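Transcriptional regulator, TetR family (Thermus thermophilus, PDB 3VPR) probably represses transcription as a homodimer, binding operator DNA through a helix-turn-helix domain carried by an all-helical body. Local coordinates at residues 19-24 with 104-109; 52-57 with 94-99; 84-89 with 153-158; 129-134 with 142-147. All coordinates share one frame; numbering follows the deposited sequence.

Contact 1 of 4, residues 19-24 with 104-109; sequences KGYEAT and IKSLSP
Ser-106 meets Tyr-21 and Glu-22 across a loop-to-loop contact, in which a type I beta turn from Tyr-21 to Thr-24 faces a short 3-10 segment, 105-106. The turn leads into the predicted helix-turn-helix of this TetR-family regulator, while residues 104-109 belong to the connection between helices 94-103 and 109-135, so the contact ties the DNA-binding region to the C-terminal body. Ser-106 supplies about half of the buried surface, Tyr-21 and Glu-22 most of the rest. Ser-106 CB lies 3.6 Å from CE2 of Tyr-21, approaching the ring obliquely. The Tyr-21 ring reaches this place because CG stands trans to the backbone nitrogen (chi1 175°); Phe-16 packs against it edge-to-face and Lys-47 adds a cation-pi contact. Glu-22 starts out along a different line and curls back at chi2 (-59°), bringing OE2 to the edge of the Tyr-21 ring, in its plane. Thr-24 N bonds to Tyr-21 O and closes the turn, and Thr-24 OG1 adds a bond of 2.8 Å to Gly-20 O, just ahead of it. Across the contact, Ser-106 OG donates to Glu-22 OE2 at 2.9 Å, on the anti side of the carboxylate and 19° out of its plane.

Contact 2 of 4, residues 52-57 with 94-99; sequences YEISLL and YPFFVT
Leu-57 lays its CD2 methyl on one face of the Phe-96 ring in a CH-pi contact, the carbon 3.6 Å from the ring centroid and 20° off the normal. The methyl sits toward the rim on the CD2-CE2 side, and the second methyl, CD1, reaches CE2 of the same ring at 3.6 Å, so both branches of the leucine grip one side of the phenyl group.

The remaining cross-contacts are purely aliphatic or aliphatic-aromatic. Ile-54 directs CG2 across the gap because this branch is trans to the backbone nitrogen, with chi1 at -77° placing CG1 beside it instead. CG2 comes obliquely to the Phe-96 ring, 3.5 Å from CD2, and also touches CG2 of Thr-99 at 3.7 Å, crossing both side chains at about a right angle. An alanine in place of Phe-96 would probably leave the methyls of Leu-57 and the CG2 of Ile-54 without their aromatic partner and open a gap between the helices.

Thr-99 bonds within its own helix, turning its hydroxyl back to Pro-95 O (OG1 to O, 2.9 Å), which also accepts from Thr-99 N on the opposite face of the carbonyl plane, and the threonine methyl is thereby presented to Ile-54. Leu-57 O takes the hydroxyl of Tyr-89. The axes of segments 52-57 and 94-99 make 121° and approach to 8.7 Å. With no hydrogen bond between the two segments and three of the four touching residues buried, this joint between the DNA-binding region and the C-terminal body rests on shape and hydrophobic contact.

Contact 3 of 4, residues 84-89 with 153-158; sequences EAHARY and SMLNWM
His-86 lies with one face of its imidazole over Leu-155, whose CB is 3.9 Å from the ring centroid and 23° off the normal, a CH-pi contact displaced toward the NE2-CD2 rim. Leu-155 CD1 extends along the same ring and comes within 3.8 Å of CG, so the leucine spans the histidine from its root to its far nitrogen. That far end meets Asn-156 at the ring edge: NE2 donates to OD1 at 3.1 Å, but the bond is weak, bent to 121°, because the oxygen sits almost as near to CE1. Ring and amide planes are 39° apart. The histidine gets across through its first torsion, with CG trans to the backbone nitrogen, and its stronger polar partner is His-122, bonded at ND1. Replacing His-86 by a leucine would probably leave both the Asn-156 OD1 and His-122 NE2 without their bonds to the imidazole. Beside this, Ala-87 CB lies 4.4 Å from the selenium of Met-158. Segments 84-89 and 153-158, on helices 75-92 and 144-161, run nearly parallel, with axes 10.1 Å apart at closest. Asn-156 also packs on Trp-157 of the second subunit, so the contact borders the dimer interface, an arrangement consistent with the all-helical, dimer-forming C-terminal domain of TetR-family repressors.

Contact 4 of 4, residues 129-134 with 142-147; sequences ILRRGV and VDVALA
Leu-130 points its CD1 methyl into helix 144-161, against CB of Ala-147 at 3.8 Å, while its CB passes 4.3 Å from CG1 of Val-144. Both methyls of Val-144 lie against Arg-131: CG1, trans to the backbone nitrogen (chi1 173°), comes to NH1 at 3.8 Å, and CG2 rests near CA. Arg-131 and Val-144 cross at about a right angle, the methyl meeting the guanidinium obliquely. The arginine chain bends at chi3 and its charge is paired with Glu-124. At the other end of the contact Val-134 and Val-142 meet methyl to methyl, CG2 to CG2 at 4.1 Å. The start of helix 144-161 is fixed separately: Asp-143, its N-cap, accepts from Leu-146 N through OD1 at 2.8 Å, an almost straight bond (165°) arriving from above the carboxylate plane. On the second subunit, Leu-185 packs against Leu-130 and Val-142, and Leu-180 against Ala-147. Gly-133 bonds through its backbone to Phe-139 in the connecting loop. No hydrogen bond joins the two segments, and their contact is mainly apolar, while the polar groups at their margins serve the salt bridge and the helix cap.

Overall arrangement
The contacts follow the elongated chain from its DNA-binding end to the far end of the C-terminal body. Contacts 1 and 2, with centres about 11 Å apart, both join the DNA-binding region to the body; contact 2 is nested along the chain inside the loop closed by contact 1, and Leu-107 packs on Tyr-52 between them. Contact 3, whose segments alternate with those of both, has its centre about 15 Å from that of contact 2. Contact 4, nested inside the loop closed by contact 3, has its centre about 18 Å from that of contact 3 and about 34 Å from that of contact 1. Contacts 3 and 4 share helix 144-161, which connects the monomer core with the second subunit.

Contact 1 of 4, residues 19-24 with 104-109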
loop_
_atom_site.group_PDB
_atom_site.type_symbol
_atom_site.label_atom_id
_atom_site.label_comp_id
_atom_site.label_asym_id
_atom_site.label_seq_id
_atom_site.Cartn_x
_atom_site.Cartn_y
_atom_site.Cartn_z
ATOM N N LYS A 19 -0.979 19.575 -1.477
ATOM C CA LYS A 19 -2.327 19.857 -1.972
ATOM C C LYS A 19 -3.020 18.735 -2.743
ATOM O O LYS A 19 -4.239 18.750 -2.881
ATOM C CB LYS A 19 -2.323 21.059 -2.913
ATOM C CG LYS A 19 -1.957 22.385 -2.332
ATOM C CD LYS A 19 -2.337 23.473 -3.335
ATOM C CE LYS A 19 -3.839 23.443 -3.620
ATOM N NZ LYS A 19 -4.297 24.466 -4.601
ATOM N N GLY A 20 -2.252 17.790 -3.271
ATOM C CA GLY A 20 -2.846 16.721 -4.058
ATOM C C GLY A 20 -2.666 17.103 -5.518
ATOM O O GLY A 20 -2.810 18.275 -5.856
ATOM N N TYR A 21 -2.366 16.140 -6.383
ATOM C CA TYR A 21 -2.142 16.432 -7.799
ATOM C C TYR A 21 -3.315 17.076 -8.507
ATOM O O TYR A 21 -3.168 18.087 -9.203
ATOM C CB TYR A 21 -1.767 15.158 -8.568
ATOM C CG TYR A 21 -1.641 15.382 -10.065
ATOM C CD1 TYR A 21 -0.493 15.959 -10.608
ATOM C CD2 TYR A 21 -2.690 15.060 -10.934
ATOM C CE1 TYR A 21 -0.391 16.214 -11.975
ATOM C CE2 TYR A 21 -2.598 15.315 -12.302
ATOM C CZ TYR A 21 -1.443 15.894 -12.815
ATOM O OH TYR A 21 -1.343 16.177 -14.160
ATOM N N GLU A 22 -4.478 16.460 -8.355
ATOM C CA GLU A 22 -5.690 16.939 -8.991
ATOM C C GLU A 22 -6.108 18.341 -8.562
ATOM O O GLU A 22 -6.531 19.145 -9.396
ATOM C CB GLU A 22 -6.823 15.948 -8.729
ATOM C CG GLU A 22 -6.735 14.695 -9.578
ATOM C CD GLU A 22 -6.768 15.022 -11.058
ATOM O OE1 GLU A 22 -7.652 15.808 -11.460
ATOM O OE2 GLU A 22 -5.923 14.500 -11.820
ATOM N N ALA A 23 -5.975 18.643 -7.274
ATOM C CA ALA A 23 -6.370 19.954 -6.755
ATOM C C ALA A 23 -5.347 21.059 -6.978
ATOM O O ALA A 23 -5.542 22.181 -6.517
ATOM C CB ALA A 23 -6.692 19.850 -5.274
ATOM N N THR A 24 -4.256 20.755 -7.673
ATOM C CA THR A 24 -3.240 21.770 -7.938
ATOM C C THR A 24 -3.272 22.173 -9.409
ATOM O O THR A 24 -3.080 21.342 -10.293
ATOM C CB THR A 24 -1.832 21.262 -7.572
ATOM O OG1 THR A 24 -1.815 20.894 -6.191
ATOM C CG2 THR A 24 -0.789 22.347 -7.803
ATOM N N ILE A 104 -0.869 8.018 -10.618
ATOM C CA ILE A 104 -0.973 6.962 -11.628
ATOM C C ILE A 104 -2.113 7.085 -12.650
ATOM O O ILE A 104 -1.866 7.103 -13.859
ATOM C CB ILE A 104 -1.059 5.556 -10.970
ATOM C CG1 ILE A 104 -1.049 4.469 -12.051
ATOM C CG2 ILE A 104 -2.314 5.445 -10.116
ATOM C CD1 ILE A 104 0.238 4.410 -12.855
ATOM N N LYS A 105 -3.350 7.175 -12.178
ATOM C CA LYS A 105 -4.492 7.270 -13.084
ATOM C C LYS A 105 -4.499 8.529 -13.946
ATOM O O LYS A 105 -5.194 8.592 -14.966
ATOM C CB LYS A 105 -5.802 7.199 -12.293
ATOM C CG LYS A 105 -5.911 8.226 -11.172
ATOM C CD LYS A 105 -7.322 8.285 -10.604
ATOM C CE LYS A 105 -7.361 9.096 -9.319
ATOM N NZ LYS A 105 -6.495 8.501 -8.254
ATOM N N SER A 106 -3.716 9.526 -13.548
ATOM C CA SER A 106 -3.676 10.785 -14.277
ATOM C C SER A 106 -2.745 10.824 -15.483
ATOM O O SER A 106 -2.894 11.687 -16.345
ATOM C CB SER A 106 -3.319 11.929 -13.316
ATOM O OG SER A 106 -4.333 12.115 -12.342
ATOM N N LEU A 107 -1.784 9.911 -15.553
ATOM C CA LEU A 107 -0.864 9.903 -16.688
ATOM C C LEU A 107 -1.537 9.475 -17.985
ATOM O O LEU A 107 -2.564 8.792 -17.965
ATOM C CB LEU A 107 0.302 8.955 -16.422
ATOM C CG LEU A 107 1.261 9.322 -15.291
ATOM C CD1 LEU A 107 2.254 8.194 -15.113
ATOM C CD2 LEU A 107 1.975 10.630 -15.608
ATOM N N SER A 108 -0.957 9.880 -19.114
ATOM C CA SER A 108 -1.483 9.478 -20.409
ATOM C C SER A 108 -1.042 8.021 -20.533
ATOM O O SER A 108 -0.065 7.620 -19.906
ATOM C CB SER A 108 -0.872 10.319 -21.532
ATOM O OG SER A 108 0.545 10.244 -21.517
ATOM N N PRO A 109 -1.760 7.210 -21.330
ATOM C CA PRO A 109 -1.402 5.794 -21.494
ATOM C C PRO A 109 0.078 5.522 -21.771
ATOM O O PRO A 109 0.696 4.692 -21.108
ATOM C CB PRO A 109 -2.309 5.338 -22.638
ATOM C CG PRO A 109 -3.532 6.163 -22.432
ATOM C CD PRO A 109 -2.956 7.544 -22.124
#

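Contact 2 of 4, residues 52-57 with 94-99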
loop_
_atom_site.group_PDB
_atom_site.type_symbol
_atom_site.label_atom_id
_atom_site.label_comp_id
_atom_site.label_asym_id
_atom_site.label_seq_id
_atom_site.Cartn_x
_atom_site.Cartn_y
_atom_site.Cartn_z
ATOM N N TYR A 52 4.520 13.238 -14.928
ATOM C CA TYR A 52 5.225 12.140 -15.572
ATOM C C TYR A 52 6.723 12.159 -15.225
ATOM O O TYR A 52 7.277 11.138 -14.832
ATOM C CB TYR A 52 5.015 12.218 -17.092
ATOM C CG TYR A 52 5.913 11.313 -17.886
ATOM C CD1 TYR A 52 5.862 9.923 -17.725
ATOM C CD2 TYR A 52 6.837 11.843 -18.779
ATOM C CE1 TYR A 52 6.714 9.093 -18.430
ATOM C CE2 TYR A 52 7.693 11.026 -19.490
ATOM C CZ TYR A 52 7.633 9.654 -19.314
ATOM O OH TYR A 52 8.506 8.850 -20.011
ATOM N N GLU A 53 7.366 13.317 -15.352
ATOM C CA GLU A 53 8.795 13.426 -15.052
ATOM C C GLU A 53 9.115 13.218 -13.569
ATOM O O GLU A 53 10.150 12.650 -13.224
ATOM C CB GLU A 53 9.347 14.758 -15.570
ATOM C CG GLU A 53 9.628 14.682 -17.064
ATOM C CD GLU A 53 10.183 15.950 -17.653
ATOM O OE1 GLU A 53 11.160 16.499 -17.100
ATOM O OE2 GLU A 53 9.642 16.389 -18.690
ATOM N N ILE A 54 8.217 13.655 -12.694
ATOM C CA ILE A 54 8.414 13.421 -11.277
ATOM C C ILE A 54 8.388 11.897 -11.041
ATOM O O ILE A 54 9.232 11.347 -10.333
ATOM C CB ILE A 54 7.303 14.096 -10.452
ATOM C CG1 ILE A 54 7.570 15.604 -10.375
ATOM C CG2 ILE A 54 7.220 13.470 -9.060
ATOM C CD1 ILE A 54 6.466 16.401 -9.713
ATOM N N SER A 55 7.419 11.216 -11.644
ATOM C CA SER A 55 7.302 9.762 -11.488
ATOM C C SER A 55 8.550 9.059 -12.016
ATOM O O SER A 55 9.116 8.197 -11.350
ATOM C CB SER A 55 6.066 9.255 -12.229
ATOM O OG SER A 55 4.897 9.830 -11.675
ATOM N N LEU A 56 8.976 9.441 -13.213
ATOM C CA LEU A 56 10.177 8.874 -13.827
ATOM C C LEU A 56 11.376 9.045 -12.886
ATOM O O LEU A 56 12.063 8.078 -12.566
ATOM C CB LEU A 56 10.449 9.585 -15.155
ATOM C CG LEU A 56 10.711 8.750 -16.410
ATOM C CD1 LEU A 56 9.621 7.694 -16.577
ATOM C CD2 LEU A 56 10.752 9.685 -17.616
ATOM N N LEU A 57 11.617 10.275 -12.438
ATOM C CA LEU A 57 12.726 10.572 -11.520
ATOM C C LEU A 57 12.727 9.649 -10.299
ATOM O O LEU A 57 13.768 9.142 -9.882
ATOM C CB LEU A 57 12.649 12.031 -11.061
ATOM C CG LEU A 57 13.735 12.586 -10.131
ATOM C CD1 LEU A 57 13.851 14.089 -10.350
ATOM C CD2 LEU A 57 13.418 12.266 -8.661
ATOM N N TYR A 94 11.034 11.468 -0.660
ATOM C CA TYR A 94 9.667 11.281 -0.185
ATOM C C TYR A 94 8.575 11.967 -1.012
ATOM O O TYR A 94 7.633 11.318 -1.470
ATOM C CB TYR A 94 9.573 11.734 1.275
ATOM C CG TYR A 94 8.214 11.525 1.891
ATOM C CD1 TYR A 94 7.815 10.266 2.320
ATOM C CD2 TYR A 94 7.327 12.588 2.046
ATOM C CE1 TYR A 94 6.571 10.067 2.892
ATOM C CE2 TYR A 94 6.073 12.400 2.617
ATOM C CZ TYR A 94 5.705 11.134 3.037
ATOM O OH TYR A 94 4.465 10.929 3.598
ATOM N N PRO A 95 8.678 13.293 -1.209
ATOM C CA PRO A 95 7.638 13.968 -1.998
ATOM C C PRO A 95 7.410 13.429 -3.417
ATOM O O PRO A 95 6.285 13.464 -3.918
ATOM C CB PRO A 95 8.068 15.441 -1.968
ATOM C CG PRO A 95 9.535 15.393 -1.625
ATOM C CD PRO A 95 9.665 14.251 -0.680
ATOM N N PHE A 96 8.461 12.934 -4.067
ATOM C CA PHE A 96 8.313 12.379 -5.409
ATOM C C PHE A 96 7.482 11.097 -5.385
ATOM O O PHE A 96 6.729 10.814 -6.318
ATOM C CB PHE A 96 9.675 12.059 -6.024
ATOM C CG PHE A 96 10.461 13.267 -6.420
ATOM C CD1 PHE A 96 11.217 13.958 -5.482
ATOM C CD2 PHE A 96 10.445 13.719 -7.736
ATOM C CE1 PHE A 96 11.949 15.089 -5.850
ATOM C CE2 PHE A 96 11.174 14.852 -8.119
ATOM C CZ PHE A 96 11.926 15.538 -7.175
ATOM N N PHE A 97 7.634 10.319 -4.319
ATOM C CA PHE A 97 6.901 9.068 -4.174
ATOM C C PHE A 97 5.440 9.314 -3.854
ATOM O O PHE A 97 4.565 8.626 -4.379
ATOM C CB PHE A 97 7.559 8.205 -3.105
ATOM C CG PHE A 97 8.761 7.467 -3.606
ATOM C CD1 PHE A 97 8.629 6.203 -4.177
ATOM C CD2 PHE A 97 10.011 8.063 -3.588
ATOM C CE1 PHE A 97 9.729 5.548 -4.725
ATOM C CE2 PHE A 97 11.115 7.415 -4.135
ATOM C CZ PHE A 97 10.974 6.158 -4.704
ATOM N N VAL A 98 5.173 10.295 -2.999
ATOM C CA VAL A 98 3.800 10.622 -2.657
ATOM C C VAL A 98 3.100 11.109 -3.925
ATOM O O VAL A 98 1.923 10.832 -4.149
ATOM C CB VAL A 98 3.738 11.715 -1.570
ATOM C CG1 VAL A 98 2.286 12.159 -1.349
ATOM C CG2 VAL A 98 4.333 11.179 -0.271
ATOM N N THR A 99 3.838 11.815 -4.773
ATOM C CA THR A 99 3.259 12.330 -6.008
ATOM C C THR A 99 2.960 11.197 -6.987
ATOM O O THR A 99 1.854 11.100 -7.523
ATOM C CB THR A 99 4.208 13.342 -6.699
ATOM O OG1 THR A 99 4.384 14.491 -5.859
ATOM C CG2 THR A 99 3.631 13.785 -8.041
#

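Contact 3 of 4, residues 84-89 with 153-158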
loop_
_atom_site.group_PDB
_atom_site.type_symbol
_atom_site.label_atom_id
_atom_site.label_comp_id
_atom_site.label_asym_id
_atom_site.label_seq_id
_atom_site.Cartn_x
_atom_site.Cartn_y
_atom_site.Cartn_z
ATOM N N GLU A 84 17.199 -2.117 1.696
ATOM C CA GLU A 84 17.682 -0.890 2.322
ATOM C C GLU A 84 17.861 0.266 1.341
ATOM O O GLU A 84 17.511 1.402 1.652
ATOM C CB GLU A 84 18.987 -1.156 3.074
ATOM C CG GLU A 84 18.757 -1.950 4.353
ATOM C CD GLU A 84 19.997 -2.083 5.212
ATOM O OE1 GLU A 84 20.613 -1.049 5.540
ATOM O OE2 GLU A 84 20.349 -3.223 5.568
ATOM N N ALA A 85 18.401 -0.019 0.159
ATOM C CA ALA A 85 18.589 1.011 -0.851
ATOM C C ALA A 85 17.211 1.540 -1.253
ATOM O O ALA A 85 17.029 2.738 -1.422
ATOM C CB ALA A 85 19.321 0.428 -2.079
ATOM N N HIS A 86 16.239 0.638 -1.394
ATOM C CA HIS A 86 14.876 1.026 -1.763
ATOM C C HIS A 86 14.306 1.999 -0.734
ATOM O O HIS A 86 13.848 3.078 -1.084
ATOM C CB HIS A 86 13.989 -0.222 -1.856
ATOM C CG HIS A 86 12.553 0.063 -2.181
ATOM N ND1 HIS A 86 11.922 -0.469 -3.286
ATOM C CD2 HIS A 86 11.622 0.803 -1.535
ATOM C CE1 HIS A 86 10.663 -0.067 -3.305
ATOM N NE2 HIS A 86 10.457 0.706 -2.255
ATOM N N ALA A 87 14.356 1.607 0.535
ATOM C CA ALA A 87 13.841 2.410 1.644
ATOM C C ALA A 87 14.586 3.729 1.828
ATOM O O ALA A 87 13.983 4.746 2.167
ATOM C CB ALA A 87 13.901 1.593 2.951
ATOM N N ARG A 88 15.898 3.712 1.627
ATOM C CA ARG A 88 16.674 4.936 1.766
ATOM C C ARG A 88 16.291 5.910 0.658
ATOM O O ARG A 88 16.033 7.083 0.913
ATOM C CB ARG A 88 18.175 4.651 1.706
ATOM C CG ARG A 88 19.001 5.917 1.547
ATOM C CD ARG A 88 20.488 5.676 1.703
ATOM N NE ARG A 88 20.894 5.707 3.102
ATOM C CZ ARG A 88 22.154 5.745 3.522
ATOM N NH1 ARG A 88 23.157 5.759 2.651
ATOM N NH2 ARG A 88 22.410 5.770 4.820
ATOM N N TYR A 89 16.246 5.419 -0.575
ATOM C CA TYR A 89 15.882 6.271 -1.695
ATOM C C TYR A 89 14.480 6.835 -1.472
ATOM O O TYR A 89 14.231 8.015 -1.689
ATOM C CB TYR A 89 15.903 5.482 -2.998
ATOM C CG TYR A 89 15.721 6.361 -4.203
ATOM C CD1 TYR A 89 16.793 7.073 -4.730
ATOM C CD2 TYR A 89 14.473 6.508 -4.801
ATOM C CE1 TYR A 89 16.636 7.912 -5.820
ATOM C CE2 TYR A 89 14.301 7.345 -5.900
ATOM C CZ TYR A 89 15.388 8.047 -6.403
ATOM O OH TYR A 89 15.233 8.890 -7.484
ATOM N N SER A 153 5.650 -5.174 -0.855
ATOM C CA SER A 153 4.536 -4.704 -0.039
ATOM C C SER A 153 5.075 -4.068 1.242
ATOM O O SER A 153 4.613 -3.009 1.659
ATOM C CB SER A 153 3.585 -5.858 0.313
ATOM O OG SER A 153 2.980 -6.388 -0.858
HETATM N N MSE A 154 6.056 -4.702 1.872
HETATM C CA MSE A 154 6.597 -4.130 3.101
HETATM C C MSE A 154 7.232 -2.762 2.826
HETATM O O MSE A 154 6.981 -1.790 3.542
HETATM C CB MSE A 154 7.629 -5.073 3.731
HETATM C CG MSE A 154 7.050 -6.390 4.242
HETATM SE SE MSE A 154 8.419 -7.643 4.830
HETATM C CE MSE A 154 8.629 -8.684 3.243
ATOM N N LEU A 155 8.041 -2.692 1.776
ATOM C CA LEU A 155 8.725 -1.458 1.422
ATOM C C LEU A 155 7.770 -0.364 0.925
ATOM O O LEU A 155 7.807 0.757 1.433
ATOM C CB LEU A 155 9.793 -1.745 0.362
ATOM C CG LEU A 155 10.830 -2.820 0.721
ATOM C CD1 LEU A 155 11.566 -3.240 -0.531
ATOM C CD2 LEU A 155 11.807 -2.296 1.781
ATOM N N ASN A 156 6.906 -0.682 -0.043
ATOM C CA ASN A 156 5.988 0.329 -0.583
ATOM C C ASN A 156 4.884 0.783 0.367
ATOM O O ASN A 156 4.510 1.953 0.347
ATOM C CB ASN A 156 5.369 -0.136 -1.908
ATOM C CG ASN A 156 6.404 -0.280 -3.013
ATOM O OD1 ASN A 156 7.471 0.322 -2.938
ATOM N ND2 ASN A 156 6.091 -1.072 -4.044
ATOM N N TRP A 157 4.358 -0.116 1.196
ATOM C CA TRP A 157 3.320 0.292 2.137
ATOM C C TRP A 157 3.858 1.386 3.059
ATOM O O TRP A 157 3.084 2.154 3.617
ATOM C CB TRP A 157 2.836 -0.889 2.979
ATOM C CG TRP A 157 1.605 -0.590 3.823
ATOM C CD1 TRP A 157 1.475 -0.746 5.181
ATOM C CD2 TRP A 157 0.321 -0.165 3.348
ATOM N NE1 TRP A 157 0.192 -0.448 5.574
ATOM C CE2 TRP A 157 -0.535 -0.088 4.471
ATOM C CE3 TRP A 157 -0.189 0.159 2.085
ATOM C CZ2 TRP A 157 -1.878 0.295 4.365
ATOM C CZ3 TRP A 157 -1.527 0.541 1.978
ATOM C CH2 TRP A 157 -2.353 0.607 3.115
HETATM N N MSE A 158 5.178 1.465 3.215
HETATM C CA MSE A 158 5.787 2.500 4.057
HETATM C C MSE A 158 5.347 3.906 3.623
HETATM O O MSE A 158 5.311 4.839 4.435
HETATM C CB MSE A 158 7.318 2.424 3.999
HETATM C CG MSE A 158 7.963 1.369 4.894
HETATM SE SE MSE A 158 9.928 1.402 4.797
HETATM C CE MSE A 158 10.249 2.961 5.889
#

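Contact 4 of 4, residues 129-134 with 142-147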
loop_
_atom_site.group_PDB
_atom_site.type_symbol
_atom_site.label_atom_id
_atom_site.label_comp_id
_atom_site.label_asym_id
_atom_site.label_seq_id
_atom_site.Cartn_x
_atom_site.Cartn_y
_atom_site.Cartn_z
ATOM N N ILE A 129 16.942 -11.818 -7.741
ATOM C CA ILE A 129 17.735 -12.054 -6.529
ATOM C C ILE A 129 17.165 -13.248 -5.750
ATOM O O ILE A 129 17.900 -14.119 -5.300
ATOM C CB ILE A 129 17.737 -10.827 -5.598
ATOM C CG1 ILE A 129 18.473 -9.663 -6.259
ATOM C CG2 ILE A 129 18.384 -11.173 -4.271
ATOM C CD1 ILE A 129 18.461 -8.387 -5.428
ATOM N N LEU A 130 15.849 -13.286 -5.599
ATOM C CA LEU A 130 15.200 -14.377 -4.880
ATOM C C LEU A 130 15.377 -15.697 -5.620
ATOM O O LEU A 130 15.702 -16.717 -5.013
ATOM C CB LEU A 130 13.705 -14.082 -4.702
ATOM C CG LEU A 130 13.401 -12.835 -3.868
ATOM C CD1 LEU A 130 11.906 -12.505 -3.933
ATOM C CD2 LEU A 130 13.854 -13.069 -2.433
ATOM N N ARG A 131 15.172 -15.673 -6.936
ATOM C CA ARG A 131 15.309 -16.882 -7.736
ATOM C C ARG A 131 16.724 -17.462 -7.634
ATOM O O ARG A 131 16.895 -18.690 -7.551
ATOM C CB ARG A 131 14.949 -16.600 -9.201
ATOM C CG ARG A 131 15.220 -17.767 -10.132
ATOM C CD ARG A 131 14.517 -17.612 -11.473
ATOM N NE ARG A 131 14.458 -16.224 -11.915
ATOM C CZ ARG A 131 13.375 -15.457 -11.825
ATOM N NH1 ARG A 131 12.253 -15.945 -11.315
ATOM N NH2 ARG A 131 13.421 -14.198 -12.220
ATOM N N ARG A 132 17.734 -16.594 -7.639
ATOM C CA ARG A 132 19.110 -17.072 -7.523
ATOM C C ARG A 132 19.278 -17.744 -6.169
ATOM O O ARG A 132 19.942 -18.774 -6.054
ATOM C CB ARG A 132 20.105 -15.919 -7.637
ATOM C CG ARG A 132 20.281 -15.361 -9.043
ATOM C CD ARG A 132 21.063 -14.047 -8.984
ATOM N NE ARG A 132 22.127 -14.106 -7.978
ATOM C CZ ARG A 132 22.757 -13.042 -7.483
ATOM N NH1 ARG A 132 22.446 -11.817 -7.894
ATOM N NH2 ARG A 132 23.691 -13.205 -6.555
ATOM N N GLY A 133 18.666 -17.155 -5.144
ATOM C CA GLY A 133 18.751 -17.709 -3.805
ATOM C C GLY A 133 18.172 -19.106 -3.753
ATOM O O GLY A 133 18.738 -20.000 -3.118
ATOM N N VAL A 134 17.037 -19.301 -4.417
ATOM C CA VAL A 134 16.410 -20.615 -4.446
ATOM C C VAL A 134 17.266 -21.581 -5.272
ATOM O O VAL A 134 17.447 -22.736 -4.902
ATOM C CB VAL A 134 14.983 -20.542 -5.037
ATOM C CG1 VAL A 134 14.455 -21.953 -5.300
ATOM C CG2 VAL A 134 14.040 -19.802 -4.060
ATOM N N VAL A 142 10.386 -21.327 -2.650
ATOM C CA VAL A 142 9.246 -20.462 -2.383
ATOM C C VAL A 142 8.756 -19.866 -3.689
ATOM O O VAL A 142 9.507 -19.785 -4.659
ATOM C CB VAL A 142 9.625 -19.306 -1.432
ATOM C CG1 VAL A 142 9.996 -19.848 -0.080
ATOM C CG2 VAL A 142 10.784 -18.502 -2.024
ATOM N N ASP A 143 7.493 -19.468 -3.726
ATOM C CA ASP A 143 6.960 -18.849 -4.933
ATOM C C ASP A 143 7.692 -17.517 -5.046
ATOM O O ASP A 143 7.500 -16.630 -4.211
ATOM C CB ASP A 143 5.458 -18.604 -4.797
ATOM C CG ASP A 143 4.852 -18.011 -6.051
ATOM O OD1 ASP A 143 5.287 -16.922 -6.471
ATOM O OD2 ASP A 143 3.937 -18.634 -6.619
ATOM N N VAL A 144 8.535 -17.392 -6.069
ATOM C CA VAL A 144 9.330 -16.183 -6.286
ATOM C C VAL A 144 8.499 -14.904 -6.490
ATOM O O VAL A 144 8.841 -13.845 -5.961
ATOM C CB VAL A 144 10.277 -16.370 -7.505
ATOM C CG1 VAL A 144 10.981 -15.065 -7.833
ATOM C CG2 VAL A 144 11.309 -17.456 -7.205
ATOM N N ALA A 145 7.417 -14.999 -7.261
ATOM C CA ALA A 145 6.584 -13.827 -7.509
ATOM C C ALA A 145 5.941 -13.392 -6.199
ATOM O O ALA A 145 5.902 -12.206 -5.882
ATOM C CB ALA A 145 5.501 -14.136 -8.569
ATOM N N LEU A 146 5.456 -14.363 -5.430
ATOM C CA LEU A 146 4.804 -14.068 -4.151
ATOM C C LEU A 146 5.788 -13.496 -3.131
ATOM O O LEU A 146 5.484 -12.530 -2.435
ATOM C CB LEU A 146 4.144 -15.329 -3.585
ATOM C CG LEU A 146 3.451 -15.137 -2.234
ATOM C CD1 LEU A 146 1.943 -15.080 -2.437
ATOM C CD2 LEU A 146 3.822 -16.275 -1.289
ATOM N N ALA A 147 6.969 -14.095 -3.040
ATOM C CA ALA A 147 7.972 -13.608 -2.097
ATOM C C ALA A 147 8.370 -12.188 -2.483
ATOM O O ALA A 147 8.564 -11.322 -1.614
ATOM C CB ALA A 147 9.202 -14.524 -2.105
#